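Local coordinates for penicillin-binding protein 2B (Streptococcus pneumoniae, PDB 2WAD), which probably acts as a transpeptidase that forms peptide cross-links between glycan strands of cell wall peptidoglycan, as part of the elongation machinery, and binds penicillin, at residues S50-G61 against L276-L287; K304-I312 against H545-N553. All blocks are in the same frame, centred on the assembly; numbering follows the deposited sequence.

Interaction 1: S50-G61 against L276-L287; sequences SQTKVTTSSARG and LQGKRPVKEIHL. Unlike the reference sequence in segment 50-61: Val-54 (reference Ile), Thr-56 (reference Ser). Unlike the reference sequence in segment 276-287: Pro-281 (reference Ser).
Ser-58 reaches Lys-279 because its hydroxyl stands anti to its own carbonyl carbon (chi1 -67°); OG then donates to Lys-279 O at 2.7 Å, approaching from above that carbonyl's plane. Arg-60 meets Leu-276 by a different torsion: with CG trans to the backbone N (chi1 -164°) and the chain extended as far as NE, the guanidinium lies against the leucine. Leu-276 CB sits over one face, offset toward the rim, and CD1 comes within 3.7 Å of Arg-60 NH2. Salt bridges to Glu-269 and Glu-273 hold the guanidinium, and with Arg-223 also close by, the two carboxylates probably offset both positive charges. The backbone closes this end: Gly-61 N donates to Leu-276 O at 2.8 Å, in the carbonyl plane and on a lone pair. Between these two sites a water bridges the two segments, accepting from Gly-278 N at 2.6 Å and donating to Ser-58 O at 3.2 Å.

Farther along, Gln-51 to Thr-55 pair with Val-282 to His-286 as antiparallel strands, their directions 155° apart. Thr-52 with Ile-285 and Val-54 with Lys-283 are the hydrogen-bonded pairs, two bonds each. On the face carrying Gln-51, Lys-53 and Glu-284, the glutamate runs alongside Gln-51, pointing the same way. Glu-284 CG lies 3.4 Å from Lys-53 CB; that pair touches through aliphatic carbons, the lysine's amino end leading away. On the opposite face Thr-52 CG2 touches Leu-287 CD1 at 4.0 Å. Strand 293-298 flanks strand 282-287 on its other edge, completing a three-stranded antiparallel sheet, and the turn between those two strands carries the zinc ligands Asp-288, His-290 and Asp-292. Strand 51-55 is thus an edge strand of the sheet in the elongated N-terminal part of this penicillin-binding protein.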
loop_
_atom_site.group_PDB
_atom_site.type_symbol
_atom_site.label_atom_id
_atom_site.label_comp_id
_atom_site.label_asym_id
_atom_site.label_seq_id
_atom_site.Cartn_x
_atom_site.Cartn_y
_atom_site.Cartn_z
ATOM N N SER A 50 -25.148 12.809 38.998
ATOM C CA SER A 50 -23.884 12.444 38.296
ATOM C C SER A 50 -24.138 11.433 37.187
ATOM O O SER A 50 -25.047 10.601 37.277
ATOM C CB SER A 50 -22.861 11.857 39.271
ATOM O OG SER A 50 -22.157 12.869 39.971
ATOM N N GLN A 51 -23.309 11.511 36.151
ATOM C CA GLN A 51 -23.358 10.559 35.062
ATOM C C GLN A 51 -21.966 10.424 34.458
ATOM O O GLN A 51 -21.301 11.410 34.141
ATOM C CB GLN A 51 -24.400 10.977 34.020
ATOM C CG GLN A 51 -23.900 11.884 32.898
ATOM C CD GLN A 51 -23.696 13.333 33.319
ATOM O OE1 GLN A 51 -23.889 13.692 34.487
ATOM N NE2 GLN A 51 -23.303 14.175 32.362
ATOM N N THR A 52 -21.510 9.187 34.327
ATOM C CA THR A 52 -20.228 8.938 33.699
ATOM C C THR A 52 -20.481 8.125 32.430
ATOM O O THR A 52 -21.094 7.057 32.468
ATOM C CB THR A 52 -19.242 8.268 34.686
ATOM O OG1 THR A 52 -18.151 7.666 33.976
ATOM C CG2 THR A 52 -19.947 7.214 35.514
ATOM N N LYS A 53 -20.055 8.659 31.291
ATOM C CA LYS A 53 -20.327 7.990 30.024
ATOM C C LYS A 53 -19.194 7.055 29.616
ATOM O O LYS A 53 -18.018 7.379 29.777
ATOM C CB LYS A 53 -20.661 8.993 28.915
ATOM C CG LYS A 53 -19.459 9.598 28.205
ATOM C CD LYS A 53 -19.919 10.545 27.105
ATOM C CE LYS A 53 -18.773 10.898 26.162
ATOM N NZ LYS A 53 -19.279 11.206 24.793
ATOM N N VAL A 54 -19.558 5.881 29.110
ATOM C CA VAL A 54 -18.552 4.924 28.686
ATOM C C VAL A 54 -18.752 4.373 27.280
ATOM O O VAL A 54 -19.882 4.151 26.837
ATOM C CB VAL A 54 -18.371 3.788 29.695
ATOM C CG1 VAL A 54 -17.322 4.175 30.728
ATOM C CG2 VAL A 54 -19.691 3.456 30.348
ATOM N N THR A 55 -17.628 4.161 26.603
ATOM C CA THR A 55 -17.584 3.739 25.205
ATOM C C THR A 55 -16.957 2.349 25.086
ATOM O O THR A 55 -15.833 2.116 25.536
ATOM C CB THR A 55 -16.783 4.765 24.370
ATOM O OG1 THR A 55 -17.438 6.037 24.441
ATOM C CG2 THR A 55 -16.706 4.360 22.920
ATOM N N THR A 56 -17.699 1.412 24.506
ATOM C CA THR A 56 -17.114 0.124 24.157
ATOM C C THR A 56 -16.972 -0.089 22.644
ATOM O O THR A 56 -17.708 0.505 21.853
ATOM C CB THR A 56 -17.754 -1.074 24.915
ATOM O OG1 THR A 56 -17.380 -2.299 24.273
ATOM C CG2 THR A 56 -19.276 -0.963 25.008
ATOM N N SER A 57 -16.001 -0.914 22.257
ATOM C CA SER A 57 -15.683 -1.208 20.858
ATOM C C SER A 57 -16.673 -2.169 20.201
ATOM O O SER A 57 -17.323 -2.962 20.872
ATOM C CB SER A 57 -14.290 -1.841 20.788
ATOM O OG SER A 57 -13.293 -0.890 21.119
ATOM N N SER A 58 -16.772 -2.116 18.879
ATOM C CA SER A 58 -17.527 -3.126 18.143
ATOM C C SER A 58 -16.635 -3.955 17.216
ATOM O O SER A 58 -15.406 -3.903 17.313
ATOM C CB SER A 58 -18.658 -2.475 17.350
ATOM O OG SER A 58 -19.637 -1.926 18.214
ATOM N N ALA A 59 -17.273 -4.715 16.332
ATOM C CA ALA A 59 -16.607 -5.575 15.357
ATOM C C ALA A 59 -16.150 -4.794 14.132
ATOM O O ALA A 59 -16.854 -3.899 13.673
ATOM C CB ALA A 59 -17.538 -6.695 14.929
ATOM N N ARG A 60 -14.978 -5.157 13.617
ATOM C CA ARG A 60 -14.360 -4.520 12.453
ATOM C C ARG A 60 -15.067 -4.963 11.180
ATOM O O ARG A 60 -15.479 -6.118 11.070
ATOM C CB ARG A 60 -12.871 -4.858 12.377
ATOM C CG ARG A 60 -12.075 -3.955 11.434
ATOM C CD ARG A 60 -10.571 -4.235 11.483
ATOM N NE ARG A 60 -9.792 -3.294 10.677
ATOM C CZ ARG A 60 -9.444 -2.073 11.061
ATOM N NH1 ARG A 60 -9.820 -1.629 12.260
ATOM N NH2 ARG A 60 -8.735 -1.301 10.242
ATOM N N GLY A 61 -15.255 -4.034 10.247
ATOM C CA GLY A 61 -15.724 -4.392 8.916
ATOM C C GLY A 61 -14.709 -5.291 8.225
ATOM O O GLY A 61 -13.570 -5.429 8.683
ATOM N N LEU A 276 -13.512 0.889 8.316
ATOM C CA LEU A 276 -13.604 -0.460 8.862
ATOM C C LEU A 276 -13.948 -0.480 10.361
ATOM O O LEU A 276 -14.595 -1.420 10.846
ATOM C CB LEU A 276 -12.323 -1.250 8.579
ATOM C CG LEU A 276 -11.939 -1.518 7.116
ATOM C CD1 LEU A 276 -10.447 -1.802 7.011
ATOM C CD2 LEU A 276 -12.738 -2.651 6.499
ATOM N N GLN A 277 -13.550 0.561 11.090
ATOM C CA GLN A 277 -13.728 0.595 12.552
ATOM C C GLN A 277 -15.186 0.511 12.995
ATOM O O GLN A 277 -16.014 1.309 12.575
ATOM C CB GLN A 277 -13.082 1.840 13.169
ATOM C CG GLN A 277 -13.106 1.885 14.707
ATOM C CD GLN A 277 -12.229 0.811 15.316
ATOM O OE1 GLN A 277 -11.068 0.659 14.931
ATOM N NE2 GLN A 277 -12.786 0.037 16.238
ATOM N N GLY A 278 -15.505 -0.451 13.854
ATOM C CA GLY A 278 -16.877 -0.608 14.308
ATOM C C GLY A 278 -17.397 0.668 14.941
ATOM O O GLY A 278 -16.649 1.409 15.577
ATOM N N LYS A 279 -18.683 0.938 14.750
ATOM C CA LYS A 279 -19.329 2.037 15.456
ATOM C C LYS A 279 -19.598 1.588 16.892
ATOM O O LYS A 279 -20.172 0.528 17.129
ATOM C CB LYS A 279 -20.633 2.435 14.763
ATOM C CG LYS A 279 -21.366 3.595 15.417
ATOM C CD LYS A 279 -22.850 3.586 15.060
ATOM C CE LYS A 279 -23.654 4.529 15.952
ATOM N NZ LYS A 279 -23.861 3.978 17.329
ATOM N N ARG A 280 -19.175 2.394 17.856
ATOM C CA ARG A 280 -19.167 1.954 19.253
ATOM C C ARG A 280 -20.499 2.078 19.988
ATOM O O ARG A 280 -21.220 3.055 19.782
ATOM C CB ARG A 280 -18.118 2.759 20.009
ATOM C CG ARG A 280 -16.811 2.885 19.265
ATOM C CD ARG A 280 -15.761 3.425 20.202
ATOM N NE ARG A 280 -14.462 3.543 19.552
ATOM C CZ ARG A 280 -13.314 3.696 20.204
ATOM N NH1 ARG A 280 -13.300 3.755 21.535
ATOM N NH2 ARG A 280 -12.184 3.800 19.512
ATOM N N PRO A 281 -20.835 1.095 20.849
ATOM C CA PRO A 281 -21.908 1.407 21.798
ATOM C C PRO A 281 -21.456 2.445 22.834
ATOM O O PRO A 281 -20.307 2.426 23.287
ATOM C CB PRO A 281 -22.223 0.058 22.467
ATOM C CG PRO A 281 -21.713 -0.979 21.539
ATOM C CD PRO A 281 -20.525 -0.348 20.819
ATOM N N VAL A 282 -22.363 3.354 23.187
ATOM C CA VAL A 282 -22.107 4.395 24.181
ATOM C C VAL A 282 -23.238 4.391 25.211
ATOM O O VAL A 282 -24.417 4.293 24.866
ATOM C CB VAL A 282 -22.026 5.803 23.544
ATOM C CG1 VAL A 282 -22.164 6.884 24.606
ATOM C CG2 VAL A 282 -20.729 6.003 22.753
ATOM N N LYS A 283 -22.873 4.488 26.483
ATOM C CA LYS A 283 -23.845 4.444 27.570
ATOM C C LYS A 283 -23.559 5.579 28.536
ATOM O O LYS A 283 -22.453 6.116 28.576
ATOM C CB LYS A 283 -23.747 3.114 28.318
ATOM C CG LYS A 283 -24.146 1.913 27.483
ATOM C CD LYS A 283 -24.362 0.657 28.322
ATOM C CE LYS A 283 -25.358 -0.275 27.639
ATOM N NZ LYS A 283 -25.198 -0.268 26.151
ATOM N N GLU A 284 -24.563 5.954 29.318
ATOM C CA GLU A 284 -24.296 6.789 30.478
ATOM C C GLU A 284 -24.748 6.072 31.746
ATOM O O GLU A 284 -25.856 5.537 31.811
ATOM C CB GLU A 284 -24.868 8.201 30.319
ATOM C CG GLU A 284 -24.040 9.029 29.340
ATOM C CD GLU A 284 -24.432 10.494 29.239
ATOM O OE1 GLU A 284 -25.231 10.975 30.073
ATOM O OE2 GLU A 284 -23.916 11.163 28.309
ATOM N N ILE A 285 -23.844 6.007 32.720
ATOM C CA ILE A 285 -24.118 5.360 33.990
ATOM C C ILE A 285 -24.507 6.449 34.993
ATOM O O ILE A 285 -23.780 7.428 35.190
ATOM C CB ILE A 285 -22.918 4.512 34.479
ATOM C CG1 ILE A 285 -22.754 3.257 33.619
ATOM C CG2 ILE A 285 -23.130 4.030 35.911
ATOM C CD1 ILE A 285 -21.998 3.491 32.357
ATOM N N HIS A 286 -25.681 6.285 35.594
ATOM C CA HIS A 286 -26.210 7.279 36.522
ATOM C C HIS A 286 -25.885 6.879 37.956
ATOM O O HIS A 286 -26.059 5.718 38.328
ATOM C CB HIS A 286 -27.716 7.477 36.306
ATOM C CG HIS A 286 -28.043 8.211 35.042
ATOM N ND1 HIS A 286 -28.273 7.565 33.846
ATOM C CD2 HIS A 286 -28.128 9.536 34.774
ATOM C CE1 HIS A 286 -28.494 8.458 32.897
ATOM N NE2 HIS A 286 -28.412 9.662 33.436
ATOM N N LEU A 287 -25.400 7.841 38.742
ATOM C CA LEU A 287 -24.902 7.592 40.094
ATOM C C LEU A 287 -25.799 8.273 41.112
ATOM O O LEU A 287 -26.383 9.311 40.794
ATOM C CB LEU A 287 -23.471 8.126 40.234
ATOM C CG LEU A 287 -22.543 7.761 39.065
ATOM C CD1 LEU A 287 -21.185 8.446 39.131
ATOM C CD2 LEU A 287 -22.364 6.256 38.935
HETATM O O HOH W 1 -13.937 -2.218 15.014
#

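Interaction 2: K304-I312 against H545-N553; sequences KGKNIKLTI and HIVEGIYDN. Unlike the reference sequence in segment 304-312: Lys-306 (reference Asn). Unlike the reference sequence in segment 545-553: His-545 (reference Arg), Asp-552 (reference Gly).
The Tyr-551 ring has Lys-309 beside it, and oxygens at its edge. Asn-307 O lies near the ring plane, while Glu-548 OE2 and Gly-549 O lie in it; Lys-309 CE approaches obliquely, and Lys-309 CB is 3.6 Å from Tyr-551 CE2. These groups lie at a classic beta bulge in an antiparallel strand pair: Glu-548 and Gly-549 both face Lys-309, and the register shifts by one between Lys-309 and Leu-310. The evidence is in the bonds, since Lys-309 O takes Glu-548 N at 2.6 Å and Gly-549 N only weakly. Beyond the bulge, Thr-311 N donates to Ile-546 O at 2.7 Å; before it, Asn-307 and Tyr-551 form a regular hydrogen-bonded pair.

Gly-549, with no side chain, leaves room for the tyrosine, whose CE2 comes within 3.7 Å of Gly-549 CA. Glu-548 bends at its second torsion (chi2 -84°), which brings the carboxylate back to the ring; OE2 accepts the Tyr-551 OH at 2.6 Å on its syn lone pair. Lys-309 runs side by side with Glu-548, but its ammonium stays beyond salt-bridge range, so any attraction is probably only long-range. Leu-559 and Leu-562 of strand 559-565 also pack against Tyr-551.

On the face carrying Ile-308 and Ile-550 the contact is apolar. Ile-308 CD1 meets Val-547 CG2 at 3.7 Å, the two side chains crossing at about a right angle; Leu-310 CD2 reaches the same methyl. Ile-63, in the neighbouring parallel strand 63-64, lies against both Ile-308 and Leu-310. At the far end Lys-306 and Asp-552 run alongside each other, pointing the same way, and form a salt bridge: NZ meets OD1 at 3.1 Å on the syn side, 31° out of the carboxylate plane.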
loop_
_atom_site.group_PDB
_atom_site.type_symbol
_atom_site.label_atom_id
_atom_site.label_comp_id
_atom_site.label_asym_id
_atom_site.label_seq_id
_atom_site.Cartn_x
_atom_site.Cartn_y
_atom_site.Cartn_z
ATOM N N LYS A 304 -21.191 -3.408 13.753
ATOM C CA LYS A 304 -20.078 -3.837 12.928
ATOM C C LYS A 304 -19.644 -2.726 11.967
ATOM O O LYS A 304 -20.476 -2.042 11.364
ATOM C CB LYS A 304 -20.486 -5.099 12.155
ATOM C CG LYS A 304 -19.403 -5.687 11.261
ATOM C CD LYS A 304 -19.783 -7.096 10.828
ATOM C CE LYS A 304 -18.728 -7.689 9.904
ATOM N NZ LYS A 304 -18.655 -9.161 10.042
ATOM N N GLY A 305 -18.338 -2.525 11.852
ATOM C CA GLY A 305 -17.822 -1.626 10.826
ATOM C C GLY A 305 -18.338 -1.965 9.437
ATOM O O GLY A 305 -18.938 -3.032 9.232
ATOM N N LYS A 306 -18.134 -1.043 8.494
ATOM C CA LYS A 306 -18.585 -1.272 7.128
ATOM C C LYS A 306 -17.509 -2.058 6.398
ATOM O O LYS A 306 -16.408 -2.238 6.925
ATOM C CB LYS A 306 -18.922 0.026 6.384
ATOM C CG LYS A 306 -20.040 0.887 7.015
ATOM C CD LYS A 306 -21.176 0.039 7.577
ATOM C CE LYS A 306 -22.161 0.845 8.407
ATOM N NZ LYS A 306 -23.157 -0.032 9.106
ATOM N N ASN A 307 -17.847 -2.533 5.202
ATOM C CA ASN A 307 -16.974 -3.412 4.434
ATOM C C ASN A 307 -16.492 -2.666 3.199
ATOM O O ASN A 307 -17.191 -1.770 2.714
ATOM C CB ASN A 307 -17.724 -4.687 4.010
ATOM C CG ASN A 307 -18.452 -5.353 5.168
ATOM O OD1 ASN A 307 -19.679 -5.316 5.235
ATOM N ND2 ASN A 307 -17.701 -5.960 6.085
ATOM N N ILE A 308 -15.304 -3.023 2.714
ATOM C CA ILE A 308 -14.839 -2.544 1.423
ATOM C C ILE A 308 -14.743 -3.738 0.480
ATOM O O ILE A 308 -14.351 -4.833 0.901
ATOM C CB ILE A 308 -13.459 -1.843 1.514
ATOM C CG1 ILE A 308 -12.437 -2.757 2.191
ATOM C CG2 ILE A 308 -13.584 -0.530 2.284
ATOM C CD1 ILE A 308 -10.986 -2.284 2.119
ATOM N N LYS A 309 -15.114 -3.509 -0.778
ATOM C CA LYS A 309 -14.947 -4.477 -1.858
ATOM C C LYS A 309 -13.880 -3.967 -2.822
ATOM O O LYS A 309 -13.961 -2.846 -3.324
ATOM C CB LYS A 309 -16.284 -4.704 -2.572
ATOM C CG LYS A 309 -16.246 -5.649 -3.780
ATOM C CD LYS A 309 -17.648 -6.185 -4.140
ATOM C CE LYS A 309 -18.337 -5.346 -5.221
ATOM N NZ LYS A 309 -19.382 -6.070 -6.012
ATOM N N LEU A 310 -12.870 -4.794 -3.081
ATOM C CA LEU A 310 -11.775 -4.398 -3.966
ATOM C C LEU A 310 -12.145 -4.462 -5.435
ATOM O O LEU A 310 -13.141 -5.071 -5.825
ATOM C CB LEU A 310 -10.538 -5.260 -3.752
ATOM C CG LEU A 310 -10.145 -5.526 -2.300
ATOM C CD1 LEU A 310 -8.780 -6.211 -2.307
ATOM C CD2 LEU A 310 -10.152 -4.222 -1.517
ATOM N N THR A 311 -11.311 -3.812 -6.240
ATOM C CA THR A 311 -11.483 -3.778 -7.681
ATOM C C THR A 311 -10.833 -5.017 -8.271
ATOM O O THR A 311 -11.091 -5.345 -9.425
ATOM C CB THR A 311 -10.774 -2.549 -8.282
ATOM O OG1 THR A 311 -9.410 -2.533 -7.838
ATOM C CG2 THR A 311 -11.431 -1.249 -7.832
ATOM N N ILE A 312 -9.973 -5.679 -7.498
ATOM C CA ILE A 312 -9.240 -6.849 -7.983
ATOM C C ILE A 312 -10.010 -8.135 -7.763
ATOM O O ILE A 312 -10.538 -8.378 -6.674
ATOM C CB ILE A 312 -7.876 -7.044 -7.278
ATOM C CG1 ILE A 312 -6.990 -5.793 -7.428
ATOM C CG2 ILE A 312 -7.178 -8.290 -7.840
ATOM C CD1 ILE A 312 -5.824 -5.766 -6.473
ATOM N N HIS A 545 -7.015 3.031 -7.790
ATOM C CA HIS A 545 -7.696 2.752 -6.539
ATOM C C HIS A 545 -7.960 1.250 -6.500
ATOM O O HIS A 545 -8.415 0.673 -7.495
ATOM C CB HIS A 545 -8.949 3.627 -6.303
ATOM C CG HIS A 545 -10.034 3.485 -7.328
ATOM N ND1 HIS A 545 -11.107 2.635 -7.160
ATOM C CD2 HIS A 545 -10.245 4.127 -8.500
ATOM C CE1 HIS A 545 -11.914 2.740 -8.202
ATOM N NE2 HIS A 545 -11.408 3.635 -9.032
ATOM N N ILE A 546 -7.596 0.639 -5.375
ATOM C CA ILE A 546 -7.734 -0.793 -5.173
ATOM C C ILE A 546 -9.122 -1.114 -4.607
ATOM O O ILE A 546 -9.660 -2.212 -4.804
ATOM C CB ILE A 546 -6.651 -1.280 -4.189
ATOM C CG1 ILE A 546 -5.253 -1.043 -4.747
ATOM C CG2 ILE A 546 -6.834 -2.763 -3.882
ATOM C CD1 ILE A 546 -4.148 -0.948 -3.698
ATOM N N VAL A 547 -9.697 -0.156 -3.876
ATOM C CA VAL A 547 -11.039 -0.312 -3.331
ATOM C C VAL A 547 -12.093 0.171 -4.320
ATOM O O VAL A 547 -11.924 1.230 -4.916
ATOM C CB VAL A 547 -11.192 0.399 -1.981
ATOM C CG1 VAL A 547 -12.651 0.360 -1.552
ATOM C CG2 VAL A 547 -10.296 -0.267 -0.915
ATOM N N GLU A 548 -13.159 -0.611 -4.496
ATOM C CA GLU A 548 -14.201 -0.311 -5.479
ATOM C C GLU A 548 -15.383 0.392 -4.837
ATOM O O GLU A 548 -15.988 1.276 -5.452
ATOM C CB GLU A 548 -14.688 -1.571 -6.223
ATOM C CG GLU A 548 -15.862 -1.363 -7.210
ATOM C CD GLU A 548 -17.235 -1.388 -6.533
ATOM O OE1 GLU A 548 -18.170 -0.716 -7.015
ATOM O OE2 GLU A 548 -17.410 -2.069 -5.504
ATOM N N GLY A 549 -15.723 -0.001 -3.613
ATOM C CA GLY A 549 -16.841 0.639 -2.915
ATOM C C GLY A 549 -16.896 0.314 -1.433
ATOM O O GLY A 549 -16.235 -0.604 -0.968
ATOM N N ILE A 550 -17.664 1.086 -0.676
ATOM C CA ILE A 550 -17.907 0.739 0.721
ATOM C C ILE A 550 -19.297 0.142 0.804
ATOM O O ILE A 550 -20.230 0.704 0.238
ATOM C CB ILE A 550 -17.810 1.963 1.639
ATOM C CG1 ILE A 550 -16.380 2.530 1.613
ATOM C CG2 ILE A 550 -18.267 1.607 3.042
ATOM C CD1 ILE A 550 -16.277 3.881 0.949
ATOM N N TYR A 551 -19.434 -0.976 1.511
ATOM C CA TYR A 551 -20.696 -1.703 1.570
ATOM C C TYR A 551 -21.173 -1.881 2.999
ATOM O O TYR A 551 -20.363 -1.908 3.929
ATOM C CB TYR A 551 -20.532 -3.078 0.917
ATOM C CG TYR A 551 -20.320 -2.982 -0.573
ATOM C CD1 TYR A 551 -21.281 -3.452 -1.458
ATOM C CD2 TYR A 551 -19.175 -2.392 -1.098
ATOM C CE1 TYR A 551 -21.102 -3.360 -2.824
ATOM C CE2 TYR A 551 -18.993 -2.278 -2.467
ATOM C CZ TYR A 551 -19.964 -2.768 -3.315
ATOM O OH TYR A 551 -19.820 -2.658 -4.664
ATOM N N ASP A 552 -22.489 -2.007 3.153
ATOM C CA ASP A 552 -23.108 -2.277 4.440
ATOM C C ASP A 552 -23.001 -3.761 4.744
ATOM O O ASP A 552 -22.643 -4.555 3.865
ATOM C CB ASP A 552 -24.585 -1.897 4.396
ATOM C CG ASP A 552 -25.136 -1.566 5.760
ATOM O OD1 ASP A 552 -24.387 -1.648 6.764
ATOM O OD2 ASP A 552 -26.331 -1.217 5.823
ATOM N N ASN A 553 -23.288 -4.109 5.997
ATOM C CA ASN A 553 -23.437 -5.491 6.439
ATOM C C ASN A 553 -24.857 -5.987 6.216
ATOM O O ASN A 553 -25.809 -5.226 6.372
ATOM C CB ASN A 553 -23.086 -5.624 7.921
ATOM C CG ASN A 553 -21.600 -5.480 8.173
ATOM O OD1 ASN A 553 -21.166 -4.648 8.968
ATOM N ND2 ASN A 553 -20.811 -6.289 7.488
#

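From the N terminus, residues 50-61 run on, one residue later, into strand 63-64, and the chain returns at 276-287 to close interaction 1 around a loop of 214 residues. It then passes through strand 293-298 and reaches 304-312, which waits a further 232 residues for 545-553 to close interaction 2. The loops are therefore in series, neither nested nor crossed, with centres about 25 Å apart. They nevertheless touch where a probable hydrogen bond joins Ala-59 O to Gly-305 N at 2.7 Å. Strand 63-64 beside 307-310 continues this junction, so the N-terminal three-stranded sheet is tied to a mixed sheet that includes transpeptidase-domain strands 547-553 and 559-565.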